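Local coordinates for protein enoyl-CoA hydratase (Geobacillus kaustophilus, PDB 2PPY) that probably adds water across the double bond of enoyl-CoA thioesters, a step of fatty-acid beta-oxidation, at residues Y10-K15 with H23-K28; I19-L24 with I57-V62; Y104-E109 with E118-C123; G129-K134 with F188-T193. One frame throughout, in Å; residues are numbered along the deposited sequence.

Interaction 1 of 4, residues Y10-K15 with H23-K28; sequences YLTVFK and HLHINK
Phe14 turns the edge of its ring onto one face of the His23 imidazole, an offset edge-to-face pair with centroids 5.0 Å apart and planes at 85°. The ring atoms Phe14 CD2 and His23 CD2 approach to 3.3 Å. In-plane bonds from its two ring nitrogens to Asp61 and Glu21 hold the imidazole in the orientation that presents this face. Thr12, paired directly with His23, sends its CG2 methyl against a face of the Phe14 ring; with CG2 anti to its own backbone N (chi1 -64° for OG1), the beta-branched residue suits both strand and ring.

These residues belong to the beta hairpin of strands 11-16 and 19-24, whose antiparallel pairing is set by Thr12 N to His23 O (2.9 Å) and His23 N to Thr12 O (2.8 Å). Beyond Leu24 the chain leaves strand geometry, yet His25 N still reaches Tyr10 O at 3.0 Å. The His25 ring lies with one face over the backbone of Tyr10 and Leu11; a glycine in its place would probably leave that peptide uncovered. On the other side of the sheet, Leu11 CB meets Leu24 CD2 at 4.2 Å, and Leu24 continues onto Phe36 of helix 34-48. At the end of the contact, the CG2 methyl of Ile26 comes in plane to the edge of the Tyr10 ring, 3.5 Å from CD1, while Ile26 also leans on Phe36.

Interaction 2 of 4, residues I19-L24 with I57-V62; sequences IAEIHL and IVMSDV
His23 and Asp61 are joined by a short, nearly straight hydrogen bond, ND1 to OD1 at 2.6 Å and 170°. The donor lies on the syn side of the carboxylate, and ring and carboxylate are nearly coplanar. The opposite ring nitrogen, NE2, gives its N-H to Glu21 OE1 (2.9 Å), this time on the anti side, and the two bonds fix the rotation of the imidazole. Both acids have second partners on helix 193-205, Arg198 for Glu21 and Arg194 for Asp61.

Over one face of the His23 ring sits Met59, modelled as selenomethionine. Its CG stands above the centre, 3.9 Å from the centroid, a CH-pi contact, and SE follows obliquely. With CG wedged between backbone N and carbonyl carbon (chi1 36°), the bent chain carries CE to Glu21 OE2.

The apolar contacts are looser: Ile19 CG2 with Ile57 CD1 on the histidine side, and Leu24 CD1 with Val58 CG1 (4.3 Å) on the other.

Backbone bonds run from Ile57 N to Ala20 O (2.8 Å) through to Asp61 N to Leu24 O (3.0 Å). This parallel pairing closes the beta-alpha-beta crossover through helix 34-48, a building unit of the crotonase fold.

Interaction 3 of 4, residues Y104-E109 with E118-C123; sequences YIACLE and EMALAC
Ala106 sets its single methyl against both Ala120 and Cys123, where strand 103-108 of the central sheet in the crotonase fold packs on helix 115-121, reached after the short strand 111-113. In this family the start of the equivalent helix usually helps to form the oxyanion hole for the thioester carbonyl.

The close part lies around three small residues. Ala106 CB stands 4.1 Å from Ala120 CB, and because neither residue carries more than a methyl, their CA atoms come within 5.6 Å. Alanine suits both places, its lone methyl allowing strand and helix to come this near. Cys123, just past the helix, covers the start of the strand: its CB lies 3.6 Å from Tyr104 O and 4.1 Å from Tyr104 CB. The tyrosine contributes little more than that CB here, since its ring leads away toward Ile97 of helix 80-99.

Toward Leu108 the contact thins to one methyl, CD2, which meets Ala120 CB at 4.2 Å; the same leucine leans on Phe66. One residue further, partly exposed Glu109 turns to Arg194 in a salt bridge and takes no part. The interface is largely apolar and modest, 217 Å² in all. Cys123 points its sulfur back at the strand, with SG anti to its own carbonyl carbon (chi1 -65°), which leaves SG 4.1 Å from Ala106 CB.

Interaction 4 of 4, residues G129-K134 with F188-T193; sequences GDEAGK and FPQAET
Asp130 and Gln190 cross obliquely, with carboxylate and amide planes 30° apart. The Asp130 carboxylate is used from above: Gln190 N reaches OD2 at 2.7 Å from a direction 54° out of the carboxylate plane. A CG placed between backbone N and carbonyl carbon (chi1 60°) folds the short acid back over the neighbouring loop, where OD1 also lies 3.4 Å from Pro189 CA. With an alanine here the carboxylate is missing, and Gln190 N would probably be left without its acceptor in this loop pair.

Both loops leave the last two strands at one side of the central crotonase sheet, where Gly129 and Phe188 make the last parallel pairing of strands 125-129 and 186-188. Asp130 N continues it by bonding Phe188 O (2.7 Å), and a type I turn from Gly129 to Ala132 then bends the chain away. Gly129 suits its place because Thr193 OG1 comes within 3.2 Å of its CA.

Gln190 bends at chi2, which swings its amide under the turn toward Glu131 N, though the exact position of OE1 is doubtful; its NE2 holds Glu109 O. The Glu131 carboxylate stands perpendicular to that amide. Thr193 OG1 donates to Gln190 O (3.0 Å) at the start of helix 193-205.

Overall arrangement
Interactions 1 and 2 share strand 19-24, pairing it antiparallel on one side and parallel on the other, so His23 and Leu24 belong to both. Interaction 2 is buried and interaction 3 lies deepest, its centre about 4 Å from that of the chain, whereas interactions 1 and 4 are partly exposed. Their chemistry differs accordingly: antiparallel pairing with an aromatic edge-to-face pair in 1, parallel pairing plus a polar cluster in 2, apolar contact between small side chains in 3, and bonds to loop backbone in 4. Neighbouring strands link 2 to 3 through Val58 and Cys107; Glu109 and Gln190 join 3 to 4. Helix 193-205 is common to several, its Arg194 meeting Asp61 and Glu109.

Interaction 1 of 4, residues Y10-K15 with H23-K28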
loop_
_atom_site.group_PDB
_atom_site.type_symbol
_atom_site.label_atom_id
_atom_site.label_comp_id
_atom_site.label_asym_id
_atom_site.label_seq_id
_atom_site.Cartn_x
_atom_site.Cartn_y
_atom_site.Cartn_z
ATOM N N TYR A 10 11.799 -7.819 36.776
ATOM C CA TYR A 10 12.524 -7.487 35.552
ATOM C C TYR A 10 12.559 -5.990 35.281
ATOM O O TYR A 10 13.474 -5.489 34.624
ATOM C CB TYR A 10 11.883 -8.184 34.354
ATOM C CG TYR A 10 11.997 -9.687 34.360
ATOM C CD1 TYR A 10 13.151 -10.320 33.906
ATOM C CD2 TYR A 10 10.938 -10.480 34.791
ATOM C CE1 TYR A 10 13.246 -11.710 33.878
ATOM C CE2 TYR A 10 11.024 -11.868 34.768
ATOM C CZ TYR A 10 12.177 -12.476 34.309
ATOM O OH TYR A 10 12.256 -13.849 34.275
ATOM N N LEU A 11 11.563 -5.272 35.784
ATOM C CA LEU A 11 11.496 -3.841 35.549
ATOM C C LEU A 11 10.668 -3.129 36.605
ATOM O O LEU A 11 9.897 -3.756 37.330
ATOM C CB LEU A 11 10.908 -3.591 34.149
ATOM C CG LEU A 11 9.526 -2.966 33.884
ATOM C CD1 LEU A 11 9.176 -3.219 32.422
ATOM C CD2 LEU A 11 8.440 -3.564 34.755
ATOM N N THR A 12 10.830 -1.810 36.675
ATOM C CA THR A 12 10.092 -0.981 37.617
ATOM C C THR A 12 9.514 0.230 36.890
ATOM O O THR A 12 10.180 0.841 36.052
ATOM C CB THR A 12 11.004 -0.489 38.763
ATOM O OG1 THR A 12 11.453 -1.611 39.529
ATOM C CG2 THR A 12 10.255 0.468 39.675
ATOM N N VAL A 13 8.270 0.571 37.208
ATOM C CA VAL A 13 7.613 1.714 36.590
ATOM C C VAL A 13 7.424 2.825 37.617
ATOM O O VAL A 13 6.888 2.594 38.699
ATOM C CB VAL A 13 6.222 1.333 36.017
ATOM C CG1 VAL A 13 5.561 2.557 35.396
ATOM C CG2 VAL A 13 6.364 0.234 34.980
ATOM N N PHE A 14 7.878 4.025 37.271
ATOM C CA PHE A 14 7.752 5.194 38.136
ATOM C C PHE A 14 6.842 6.194 37.430
ATOM O O PHE A 14 7.032 6.478 36.248
ATOM C CB PHE A 14 9.120 5.845 38.368
ATOM C CG PHE A 14 10.090 4.983 39.123
ATOM C CD1 PHE A 14 9.900 4.714 40.474
ATOM C CD2 PHE A 14 11.202 4.444 38.485
ATOM C CE1 PHE A 14 10.806 3.921 41.183
ATOM C CE2 PHE A 14 12.116 3.649 39.181
ATOM C CZ PHE A 14 11.915 3.387 40.534
ATOM N N LYS A 15 5.855 6.725 38.147
ATOM C CA LYS A 15 4.938 7.697 37.562
ATOM C C LYS A 15 4.988 9.001 38.335
ATOM O O LYS A 15 4.897 9.007 39.564
ATOM C CB LYS A 15 3.503 7.169 37.569
ATOM C CG LYS A 15 3.258 5.969 36.665
ATOM C CD LYS A 15 1.785 5.614 36.679
ATOM C CE LYS A 15 1.490 4.347 35.898
ATOM N NZ LYS A 15 0.033 4.030 35.948
ATOM N N HIS A 23 12.097 1.434 34.135
ATOM C CA HIS A 23 13.490 1.083 34.364
ATOM C C HIS A 23 13.690 -0.408 34.188
ATOM O O HIS A 23 12.958 -1.212 34.759
ATOM C CB HIS A 23 13.927 1.502 35.768
ATOM C CG HIS A 23 14.071 2.981 35.938
ATOM N ND1 HIS A 23 15.287 3.591 36.167
ATOM C CD2 HIS A 23 13.152 3.976 35.905
ATOM C CE1 HIS A 23 15.109 4.896 36.271
ATOM N NE2 HIS A 23 13.824 5.156 36.116
ATOM N N LEU A 24 14.687 -0.771 33.391
ATOM C CA LEU A 24 14.988 -2.167 33.136
ATOM C C LEU A 24 16.125 -2.648 34.042
ATOM O O LEU A 24 17.189 -2.033 34.093
ATOM C CB LEU A 24 15.386 -2.352 31.669
ATOM C CG LEU A 24 14.443 -1.752 30.615
ATOM C CD1 LEU A 24 15.002 -2.014 29.221
ATOM C CD2 LEU A 24 13.057 -2.354 30.749
ATOM N N HIS A 25 15.886 -3.737 34.761
ATOM C CA HIS A 25 16.887 -4.323 35.647
ATOM C C HIS A 25 16.725 -5.839 35.616
ATOM O O HIS A 25 16.236 -6.442 36.563
ATOM C CB HIS A 25 16.735 -3.798 37.088
ATOM C CG HIS A 25 15.335 -3.865 37.619
ATOM N ND1 HIS A 25 14.560 -2.742 37.807
ATOM C CD2 HIS A 25 14.578 -4.916 38.016
ATOM C CE1 HIS A 25 13.385 -3.097 38.298
ATOM N NE2 HIS A 25 13.370 -4.411 38.432
ATOM N N ILE A 26 17.151 -6.452 34.518
ATOM C CA ILE A 26 17.020 -7.887 34.338
ATOM C C ILE A 26 18.264 -8.672 34.743
ATOM O O ILE A 26 18.178 -9.694 35.423
ATOM C CB ILE A 26 16.709 -8.218 32.872
ATOM C CG1 ILE A 26 15.565 -7.334 32.375
ATOM C CG2 ILE A 26 16.343 -9.684 32.731
ATOM C CD1 ILE A 26 15.456 -7.277 30.861
ATOM N N ASN A 27 19.420 -8.198 34.300
ATOM C CA ASN A 27 20.682 -8.858 34.601
ATOM C C ASN A 27 21.848 -8.034 34.076
ATOM O O ASN A 27 21.668 -6.913 33.605
ATOM C CB ASN A 27 20.714 -10.279 33.998
ATOM C CG ASN A 27 20.391 -10.304 32.515
ATOM O OD1 ASN A 27 20.805 -9.423 31.766
ATOM N ND2 ASN A 27 19.666 -11.337 32.078
ATOM N N LYS A 28 23.039 -8.614 34.172
ATOM C CA LYS A 28 24.263 -7.947 33.756
ATOM C C LYS A 28 24.182 -7.203 32.426
ATOM O O LYS A 28 24.764 -6.123 32.279
ATOM C CB LYS A 28 25.396 -8.978 33.676
ATOM C CG LYS A 28 25.031 -10.165 32.772
ATOM C CD LYS A 28 26.079 -11.288 32.762
ATOM C CE LYS A 28 27.104 -11.171 33.876
ATOM N NZ LYS A 28 28.036 -12.348 33.850
#

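Interaction 2 of 4, residues I19-L24 with I57-V62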
loop_
_atom_site.group_PDB
_atom_site.type_symbol
_atom_site.label_atom_id
_atom_site.label_comp_id
_atom_site.label_asym_id
_atom_site.label_seq_id
_atom_site.Cartn_x
_atom_site.Cartn_y
_atom_site.Cartn_z
ATOM N N ILE A 19 4.663 11.853 33.510
ATOM C CA ILE A 19 5.749 11.082 32.916
ATOM C C ILE A 19 5.902 9.744 33.627
ATOM O O ILE A 19 5.794 9.662 34.852
ATOM C CB ILE A 19 7.097 11.827 33.008
ATOM C CG1 ILE A 19 7.025 13.143 32.231
ATOM C CG2 ILE A 19 8.215 10.951 32.462
ATOM C CD1 ILE A 19 8.263 14.005 32.378
ATOM N N ALA A 20 6.141 8.694 32.851
ATOM C CA ALA A 20 6.340 7.368 33.411
ATOM C C ALA A 20 7.702 6.893 32.951
ATOM O O ALA A 20 8.069 7.069 31.790
ATOM C CB ALA A 20 5.259 6.409 32.923
ATOM N N GLU A 21 8.468 6.313 33.865
ATOM C CA GLU A 21 9.783 5.812 33.510
ATOM C C GLU A 21 9.789 4.318 33.740
ATOM O O GLU A 21 9.474 3.847 34.831
ATOM C CB GLU A 21 10.879 6.455 34.364
ATOM C CG GLU A 21 10.883 7.967 34.375
ATOM C CD GLU A 21 12.175 8.534 34.940
ATOM O OE1 GLU A 21 12.805 7.858 35.780
ATOM O OE2 GLU A 21 12.559 9.658 34.553
ATOM N N ILE A 22 10.129 3.572 32.699
ATOM C CA ILE A 22 10.194 2.128 32.803
ATOM C C ILE A 22 11.672 1.783 32.924
ATOM O O ILE A 22 12.419 1.860 31.944
ATOM C CB ILE A 22 9.604 1.445 31.552
ATOM C CG1 ILE A 22 8.170 1.933 31.314
ATOM C CG2 ILE A 22 9.623 -0.065 31.737
ATOM C CD1 ILE A 22 7.506 1.354 30.064
ATOM N N HIS A 23 12.097 1.434 34.135
ATOM C CA HIS A 23 13.490 1.083 34.364
ATOM C C HIS A 23 13.690 -0.408 34.188
ATOM O O HIS A 23 12.958 -1.212 34.759
ATOM C CB HIS A 23 13.927 1.502 35.768
ATOM C CG HIS A 23 14.071 2.981 35.938
ATOM N ND1 HIS A 23 15.287 3.591 36.167
ATOM C CD2 HIS A 23 13.152 3.976 35.905
ATOM C CE1 HIS A 23 15.109 4.896 36.271
ATOM N NE2 HIS A 23 13.824 5.156 36.116
ATOM N N LEU A 24 14.687 -0.771 33.391
ATOM C CA LEU A 24 14.988 -2.167 33.136
ATOM C C LEU A 24 16.125 -2.648 34.042
ATOM O O LEU A 24 17.189 -2.033 34.093
ATOM C CB LEU A 24 15.386 -2.352 31.669
ATOM C CG LEU A 24 14.443 -1.752 30.615
ATOM C CD1 LEU A 24 15.002 -2.014 29.221
ATOM C CD2 LEU A 24 13.057 -2.354 30.749
ATOM N N ILE A 57 9.455 7.240 29.343
ATOM C CA ILE A 57 10.884 7.138 29.102
ATOM C C ILE A 57 11.323 5.728 29.470
ATOM O O ILE A 57 11.074 5.257 30.577
ATOM C CB ILE A 57 11.706 8.110 29.974
ATOM C CG1 ILE A 57 11.278 9.553 29.727
ATOM C CG2 ILE A 57 13.186 7.955 29.641
ATOM C CD1 ILE A 57 11.961 10.551 30.666
ATOM N N VAL A 58 11.972 5.046 28.541
ATOM C CA VAL A 58 12.448 3.712 28.836
ATOM C C VAL A 58 13.950 3.826 29.057
ATOM O O VAL A 58 14.676 4.297 28.185
ATOM C CB VAL A 58 12.152 2.745 27.675
ATOM C CG1 VAL A 58 12.636 1.342 28.025
ATOM C CG2 VAL A 58 10.654 2.741 27.380
HETATM N N MSE A 59 14.405 3.438 30.246
HETATM C CA MSE A 59 15.826 3.490 30.562
HETATM C C MSE A 59 16.295 2.232 31.276
HETATM O O MSE A 59 15.488 1.392 31.668
HETATM C CB MSE A 59 16.165 4.742 31.386
HETATM C CG MSE A 59 15.121 5.183 32.395
HETATM SE SE MSE A 59 15.728 6.717 33.446
HETATM C CE MSE A 59 15.114 8.174 32.346
ATOM N N SER A 60 17.608 2.103 31.425
ATOM C CA SER A 60 18.205 0.937 32.061
ATOM C C SER A 60 18.970 1.297 33.325
ATOM O O SER A 60 19.632 2.337 33.382
ATOM C CB SER A 60 19.154 0.247 31.074
ATOM O OG SER A 60 19.878 -0.806 31.689
ATOM N N ASP A 61 18.878 0.436 34.335
ATOM C CA ASP A 61 19.585 0.664 35.591
ATOM C C ASP A 61 20.869 -0.154 35.608
ATOM O O ASP A 61 21.577 -0.185 36.611
ATOM C CB ASP A 61 18.726 0.266 36.794
ATOM C CG ASP A 61 17.480 1.116 36.934
ATOM O OD1 ASP A 61 17.546 2.334 36.655
ATOM O OD2 ASP A 61 16.436 0.566 37.343
ATOM N N VAL A 62 21.157 -0.826 34.498
ATOM C CA VAL A 62 22.362 -1.639 34.390
ATOM C C VAL A 62 23.502 -0.786 33.828
ATOM O O VAL A 62 23.372 -0.157 32.776
ATOM C CB VAL A 62 22.125 -2.870 33.491
ATOM C CG1 VAL A 62 23.395 -3.704 33.393
ATOM C CG2 VAL A 62 20.991 -3.712 34.067
#

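Interaction 3 of 4, residues Y104-E109 with E118-C123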
loop_
_atom_site.group_PDB
_atom_site.type_symbol
_atom_site.label_atom_id
_atom_site.label_comp_id
_atom_site.label_asym_id
_atom_site.label_seq_id
_atom_site.Cartn_x
_atom_site.Cartn_y
_atom_site.Cartn_z
ATOM N N TYR A 104 6.822 7.644 23.434
ATOM C CA TYR A 104 7.822 6.750 24.003
ATOM C C TYR A 104 9.243 7.156 23.605
ATOM O O TYR A 104 9.569 7.249 22.423
ATOM C CB TYR A 104 7.545 5.307 23.564
ATOM C CG TYR A 104 6.569 4.568 24.461
ATOM C CD1 TYR A 104 5.250 4.998 24.601
ATOM C CD2 TYR A 104 6.981 3.457 25.195
ATOM C CE1 TYR A 104 4.362 4.337 25.459
ATOM C CE2 TYR A 104 6.107 2.793 26.052
ATOM C CZ TYR A 104 4.803 3.238 26.180
ATOM O OH TYR A 104 3.957 2.588 27.039
ATOM N N ILE A 105 10.082 7.401 24.606
ATOM C CA ILE A 105 11.464 7.802 24.375
ATOM C C ILE A 105 12.409 6.760 24.961
ATOM O O ILE A 105 12.281 6.382 26.125
ATOM C CB ILE A 105 11.783 9.157 25.053
ATOM C CG1 ILE A 105 10.765 10.212 24.624
ATOM C CG2 ILE A 105 13.199 9.616 24.680
ATOM C CD1 ILE A 105 10.939 11.533 25.345
ATOM N N ALA A 106 13.353 6.299 24.152
ATOM C CA ALA A 106 14.333 5.325 24.607
ATOM C C ALA A 106 15.554 6.095 25.097
ATOM O O ALA A 106 16.202 6.792 24.319
ATOM C CB ALA A 106 14.727 4.408 23.469
ATOM N N CYS A 107 15.854 5.984 26.388
ATOM C CA CYS A 107 17.008 6.672 26.955
ATOM C C CYS A 107 18.175 5.694 26.927
ATOM O O CYS A 107 18.304 4.845 27.807
ATOM C CB CYS A 107 16.722 7.103 28.396
ATOM S SG CYS A 107 18.025 8.139 29.122
ATOM N N LEU A 108 19.029 5.821 25.916
ATOM C CA LEU A 108 20.157 4.914 25.762
ATOM C C LEU A 108 21.441 5.401 26.437
ATOM O O LEU A 108 22.073 6.361 25.990
ATOM C CB LEU A 108 20.392 4.668 24.269
ATOM C CG LEU A 108 19.128 4.260 23.495
ATOM C CD1 LEU A 108 19.453 4.145 22.007
ATOM C CD2 LEU A 108 18.581 2.933 24.032
ATOM N N GLU A 109 21.821 4.724 27.517
ATOM C CA GLU A 109 23.023 5.081 28.264
ATOM C C GLU A 109 24.104 4.014 28.177
ATOM O O GLU A 109 25.215 4.209 28.664
ATOM C CB GLU A 109 22.676 5.337 29.731
ATOM C CG GLU A 109 21.904 6.620 29.968
ATOM C CD GLU A 109 21.454 6.764 31.406
ATOM O OE1 GLU A 109 20.534 6.027 31.818
ATOM O OE2 GLU A 109 22.025 7.608 32.129
ATOM N N GLU A 118 16.142 -3.279 18.869
ATOM C CA GLU A 118 14.804 -3.498 18.334
ATOM C C GLU A 118 13.755 -2.850 19.230
ATOM O O GLU A 118 12.809 -2.237 18.742
ATOM C CB GLU A 118 14.547 -4.997 18.175
ATOM C CG GLU A 118 15.489 -5.626 17.170
ATOM C CD GLU A 118 15.265 -7.103 16.989
ATOM O OE1 GLU A 118 15.558 -7.873 17.931
ATOM O OE2 GLU A 118 14.798 -7.493 15.900
HETATM N N MSE A 119 13.928 -2.971 20.541
HETATM C CA MSE A 119 12.992 -2.358 21.477
HETATM C C MSE A 119 13.058 -0.845 21.321
HETATM O O MSE A 119 12.036 -0.161 21.344
HETATM C CB MSE A 119 13.356 -2.723 22.918
HETATM C CG MSE A 119 12.423 -2.129 23.960
HETATM SE SE MSE A 119 12.964 -2.563 25.772
HETATM C CE MSE A 119 13.364 -4.437 25.526
ATOM N N ALA A 120 14.279 -0.334 21.169
ATOM C CA ALA A 120 14.517 1.096 21.013
ATOM C C ALA A 120 13.960 1.625 19.690
ATOM O O ALA A 120 13.485 2.760 19.625
ATOM C CB ALA A 120 16.011 1.382 21.103
ATOM N N LEU A 121 14.020 0.803 18.644
ATOM C CA LEU A 121 13.510 1.193 17.330
ATOM C C LEU A 121 11.991 1.329 17.357
ATOM O O LEU A 121 11.419 2.115 16.599
ATOM C CB LEU A 121 13.907 0.161 16.264
ATOM C CG LEU A 121 15.369 0.126 15.795
ATOM C CD1 LEU A 121 15.620 -1.107 14.927
ATOM C CD2 LEU A 121 15.683 1.392 15.015
ATOM N N ALA A 122 11.345 0.564 18.237
ATOM C CA ALA A 122 9.886 0.591 18.362
ATOM C C ALA A 122 9.386 1.819 19.128
ATOM O O ALA A 122 8.196 2.121 19.111
ATOM C CB ALA A 122 9.394 -0.686 19.034
ATOM N N CYS A 123 10.292 2.523 19.802
ATOM C CA CYS A 123 9.913 3.731 20.531
ATOM C C CYS A 123 9.848 4.896 19.541
ATOM O O CYS A 123 10.412 4.817 18.450
ATOM C CB CYS A 123 10.933 4.036 21.631
ATOM S SG CYS A 123 11.011 2.792 22.941
#

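Interaction 4 of 4, residues G129-K134 with F188-T193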
loop_
_atom_site.group_PDB
_atom_site.type_symbol
_atom_site.label_atom_id
_atom_site.label_comp_id
_atom_site.label_asym_id
_atom_site.label_seq_id
_atom_site.Cartn_x
_atom_site.Cartn_y
_atom_site.Cartn_z
ATOM N N GLY A 129 23.735 8.527 25.049
ATOM C CA GLY A 129 24.873 9.189 25.672
ATOM C C GLY A 129 26.101 9.133 24.781
ATOM O O GLY A 129 26.289 8.151 24.061
ATOM N N ASP A 130 26.952 10.158 24.828
ATOM C CA ASP A 130 28.127 10.160 23.957
ATOM C C ASP A 130 29.193 9.115 24.274
ATOM O O ASP A 130 30.190 9.012 23.567
ATOM C CB ASP A 130 28.754 11.566 23.867
ATOM C CG ASP A 130 29.215 12.113 25.209
ATOM O OD1 ASP A 130 29.668 13.275 25.223
ATOM O OD2 ASP A 130 29.134 11.408 26.235
ATOM N N GLU A 131 28.968 8.330 25.322
ATOM C CA GLU A 131 29.896 7.268 25.699
ATOM C C GLU A 131 29.089 6.001 25.987
ATOM O O GLU A 131 29.564 5.085 26.659
ATOM C CB GLU A 131 30.698 7.664 26.946
ATOM C CG GLU A 131 31.544 8.919 26.784
ATOM C CD GLU A 131 32.441 9.179 27.988
ATOM O OE1 GLU A 131 33.343 8.353 28.248
ATOM O OE2 GLU A 131 32.247 10.205 28.675
ATOM N N ALA A 132 27.865 5.962 25.461
ATOM C CA ALA A 132 26.951 4.838 25.658
ATOM C C ALA A 132 27.454 3.496 25.140
ATOM O O ALA A 132 26.959 2.449 25.549
ATOM C CB ALA A 132 25.593 5.157 25.027
ATOM N N GLY A 133 28.422 3.516 24.233
ATOM C CA GLY A 133 28.947 2.261 23.722
ATOM C C GLY A 133 28.601 1.912 22.290
ATOM O O GLY A 133 28.738 2.742 21.388
ATOM N N LYS A 134 28.144 0.677 22.089
ATOM C CA LYS A 134 27.797 0.156 20.763
ATOM C C LYS A 134 26.301 0.087 20.494
ATOM O O LYS A 134 25.499 -0.172 21.394
ATOM C CB LYS A 134 28.351 -1.260 20.585
ATOM C CG LYS A 134 29.815 -1.464 20.930
ATOM C CD LYS A 134 30.151 -2.952 20.837
ATOM C CE LYS A 134 31.597 -3.248 21.194
ATOM N NZ LYS A 134 31.893 -4.708 21.095
ATOM N N PHE A 188 23.610 13.079 23.856
ATOM C CA PHE A 188 23.894 13.971 24.976
ATOM C C PHE A 188 25.181 13.578 25.695
ATOM O O PHE A 188 25.662 12.445 25.562
ATOM C CB PHE A 188 22.762 13.922 26.010
ATOM C CG PHE A 188 21.402 14.303 25.483
ATOM C CD1 PHE A 188 21.209 15.489 24.778
ATOM C CD2 PHE A 188 20.292 13.507 25.771
ATOM C CE1 PHE A 188 19.927 15.884 24.386
ATOM C CE2 PHE A 188 19.010 13.894 25.385
ATOM C CZ PHE A 188 18.827 15.081 24.688
ATOM N N PRO A 189 25.770 14.517 26.458
ATOM C CA PRO A 189 26.997 14.191 27.191
ATOM C C PRO A 189 26.582 13.067 28.142
ATOM O O PRO A 189 25.570 13.186 28.832
ATOM C CB PRO A 189 27.310 15.487 27.936
ATOM C CG PRO A 189 26.792 16.536 27.011
ATOM C CD PRO A 189 25.468 15.958 26.554
ATOM N N GLN A 190 27.351 11.985 28.169
ATOM C CA GLN A 190 27.033 10.826 29.002
ATOM C C GLN A 190 26.375 11.097 30.359
ATOM O O GLN A 190 25.270 10.626 30.622
ATOM C CB GLN A 190 28.292 9.983 29.216
ATOM C CG GLN A 190 28.030 8.575 29.741
ATOM C CD GLN A 190 27.226 7.716 28.769
ATOM O OE1 GLN A 190 27.444 7.759 27.558
ATOM N NE2 GLN A 190 26.306 6.918 29.303
ATOM N N ALA A 191 27.044 11.857 31.219
ATOM C CA ALA A 191 26.517 12.135 32.551
ATOM C C ALA A 191 25.264 13.006 32.592
ATOM O O ALA A 191 24.660 13.176 33.649
ATOM C CB ALA A 191 27.613 12.762 33.411
ATOM N N GLU A 192 24.870 13.552 31.448
ATOM C CA GLU A 192 23.692 14.411 31.387
ATOM C C GLU A 192 22.551 13.778 30.591
ATOM O O GLU A 192 21.495 14.389 30.411
ATOM C CB GLU A 192 24.067 15.745 30.745
ATOM C CG GLU A 192 25.169 16.497 31.469
ATOM C CD GLU A 192 25.776 17.593 30.619
ATOM O OE1 GLU A 192 25.010 18.422 30.077
ATOM O OE2 GLU A 192 27.019 17.622 30.494
ATOM N N THR A 193 22.759 12.550 30.129
ATOM C CA THR A 193 21.760 11.861 29.319
ATOM C C THR A 193 20.380 11.760 29.956
ATOM O O THR A 193 19.382 12.155 29.347
ATOM C CB THR A 193 22.256 10.461 28.928
ATOM O OG1 THR A 193 23.483 10.589 28.201
ATOM C CG2 THR A 193 21.237 9.751 28.047
#